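Local atomic coordinates of protein Amuc_1100 (Akkermansia muciniphila, PDB entry 6KNY), a protein that is of unknown function, an uncharacterised membrane protein with a transmembrane helix, here in its monomeric form without the transmembrane region. Residues G121-A126 with T171-E176. Sequence-based numbering, arbitrary orientation.
Sequences GFELKA and TPMPLE
Met173 reaches from the strand between Phe122 and Glu123 of the helix and makes a Met-aromatic contact with Phe122, the centre of a helix-on-sheet packing in which helix 117-134 lies against a mixed sheet. The two segments run at 49° to each other, with axes 10.9 Å apart, and long side chains bridge the distance. Upstream on the strand, Thr171 pairs through its backbone with His275 in the neighbouring strand 265-276, and the His275 ring meets that of Phe122 edge-to-face.

The Met173 side chain is extended beyond CG and carries the sulfur from the sheet to the helix. Met173 SD arrives at the edge of the Phe122 ring, in its plane and 3.9 Å from Phe122 CD2, and Met173 CE touches the same edge. The sulfur also rests beside the aliphatic part of Glu123, with Met173 SD 4.1 Å from Glu123 CB. Glu123, its CG anti to the backbone N (chi1 -167°) and its chain extended, brings its carboxylate up to the strand, where OE2 lies 3.6 Å from Met173 CB. The other oxygen, OE1, forms a salt bridge with Arg147.

Pro174, its CB pointing away from the helix, is joined to it through its carbonyl O. One water makes the link, giving both oxygens of the buried carboxylate a polar partner: it hydrogen-bonds to Glu123 OE2 at 2.6 Å and to Pro174 O at 2.7 Å.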
loop_
_atom_site.group_PDB
_atom_site.type_symbol
_atom_site.label_atom_id
_atom_site.label_comp_id
_atom_site.label_asym_id
_atom_site.label_seq_id
_atom_site.Cartn_x
_atom_site.Cartn_y
_atom_site.Cartn_z
ATOM N N GLY A 121 -8.745 -7.066 -2.217
ATOM C CA GLY A 121 -8.187 -7.637 -0.996
ATOM C C GLY A 121 -6.690 -7.844 -1.093
ATOM O O GLY A 121 -5.964 -7.662 -0.120
ATOM N N PHE A 122 -6.210 -8.233 -2.275
ATOM C CA PHE A 122 -4.772 -8.281 -2.507
ATOM C C PHE A 122 -4.169 -6.894 -2.330
ATOM O O PHE A 122 -3.180 -6.726 -1.617
ATOM C CB PHE A 122 -4.471 -8.805 -3.914
ATOM C CG PHE A 122 -3.058 -8.543 -4.363
ATOM C CD1 PHE A 122 -2.020 -9.371 -3.944
ATOM C CD2 PHE A 122 -2.755 -7.454 -5.169
ATOM C CE1 PHE A 122 -0.706 -9.118 -4.339
ATOM C CE2 PHE A 122 -1.452 -7.209 -5.569
ATOM C CZ PHE A 122 -0.434 -8.034 -5.162
ATOM N N GLU A 123 -4.773 -5.885 -2.963
ATOM C CA GLU A 123 -4.229 -4.527 -2.895
ATOM C C GLU A 123 -4.277 -3.982 -1.477
ATOM O O GLU A 123 -3.321 -3.358 -1.004
ATOM C CB GLU A 123 -4.984 -3.602 -3.851
ATOM C CG GLU A 123 -4.264 -2.291 -4.043
ATOM C CD GLU A 123 -4.918 -1.392 -5.063
ATOM O OE1 GLU A 123 -6.148 -1.497 -5.264
ATOM O OE2 GLU A 123 -4.194 -0.558 -5.645
ATOM N N LEU A 124 -5.384 -4.223 -0.775
ATOM C CA LEU A 124 -5.494 -3.791 0.613
ATOM C C LEU A 124 -4.455 -4.475 1.499
ATOM O O LEU A 124 -3.843 -3.829 2.355
ATOM C CB LEU A 124 -6.911 -4.069 1.116
ATOM C CG LEU A 124 -7.180 -3.907 2.620
ATOM C CD1 LEU A 124 -6.711 -2.539 3.140
ATOM C CD2 LEU A 124 -8.666 -4.154 2.941
ATOM N N LYS A 125 -4.245 -5.784 1.318
ATOM C CA LYS A 125 -3.263 -6.467 2.164
ATOM C C LYS A 125 -1.857 -5.943 1.910
ATOM O O LYS A 125 -1.078 -5.769 2.856
ATOM C CB LYS A 125 -3.309 -7.989 1.950
ATOM C CG LYS A 125 -4.513 -8.649 2.624
ATOM C CD LYS A 125 -4.159 -9.491 3.887
ATOM C CE LYS A 125 -5.310 -10.375 4.417
ATOM N NZ LYS A 125 -5.646 -10.212 5.873
ATOM N N ALA A 126 -1.518 -5.657 0.645
ATOM C CA ALA A 126 -0.189 -5.136 0.328
ATOM C C ALA A 126 0.008 -3.723 0.883
ATOM O O ALA A 126 1.055 -3.416 1.478
ATOM C CB ALA A 126 0.032 -5.152 -1.190
ATOM N N THR A 171 -0.003 -6.946 -13.604
ATOM C CA THR A 171 -0.889 -5.788 -13.638
ATOM C C THR A 171 -0.382 -4.799 -12.604
ATOM O O THR A 171 -0.263 -5.161 -11.422
ATOM C CB THR A 171 -2.333 -6.167 -13.326
ATOM O OG1 THR A 171 -2.826 -7.040 -14.347
ATOM C CG2 THR A 171 -3.235 -4.892 -13.174
ATOM N N PRO A 172 -0.009 -3.586 -13.001
ATOM C CA PRO A 172 0.453 -2.598 -12.025
ATOM C C PRO A 172 -0.736 -1.961 -11.335
ATOM O O PRO A 172 -1.761 -1.681 -11.966
ATOM C CB PRO A 172 1.187 -1.560 -12.889
ATOM C CG PRO A 172 0.400 -1.575 -14.202
ATOM C CD PRO A 172 -0.071 -3.049 -14.375
ATOM N N MET A 173 -0.584 -1.678 -10.044
ATOM C CA MET A 173 -1.660 -1.037 -9.289
ATOM C C MET A 173 -1.160 0.262 -8.678
ATOM O O MET A 173 -0.324 0.227 -7.760
ATOM C CB MET A 173 -2.197 -1.983 -8.216
ATOM C CG MET A 173 -2.751 -3.288 -8.818
ATOM S SD MET A 173 -3.412 -4.377 -7.552
ATOM C CE MET A 173 -4.020 -5.768 -8.528
ATOM N N PRO A 174 -1.641 1.429 -9.125
ATOM C CA PRO A 174 -1.034 2.698 -8.696
ATOM C C PRO A 174 -1.467 3.106 -7.302
ATOM O O PRO A 174 -2.579 2.801 -6.858
ATOM C CB PRO A 174 -1.540 3.702 -9.740
ATOM C CG PRO A 174 -2.879 3.143 -10.138
ATOM C CD PRO A 174 -2.737 1.631 -10.092
ATOM N N LEU A 175 -0.555 3.785 -6.603
ATOM C CA LEU A 175 -0.911 4.532 -5.405
ATOM C C LEU A 175 0.142 5.597 -5.137
ATOM O O LEU A 175 1.267 5.542 -5.652
ATOM C CB LEU A 175 -1.055 3.616 -4.189
ATOM C CG LEU A 175 0.205 2.912 -3.715
ATOM C CD1 LEU A 175 0.190 2.845 -2.176
ATOM C CD2 LEU A 175 0.266 1.491 -4.329
ATOM N N GLU A 176 -0.232 6.550 -4.290
ATOM C CA GLU A 176 0.662 7.612 -3.851
ATOM C C GLU A 176 0.632 7.662 -2.337
ATOM O O GLU A 176 -0.437 7.551 -1.733
ATOM C CB GLU A 176 0.229 8.992 -4.376
ATOM C CG GLU A 176 0.017 9.107 -5.868
ATOM C CD GLU A 176 -0.440 10.523 -6.252
ATOM O OE1 GLU A 176 -0.274 11.453 -5.428
ATOM O OE2 GLU A 176 -0.983 10.697 -7.362
HETATM O O HOH W 1 -4.670 1.236 -7.397
#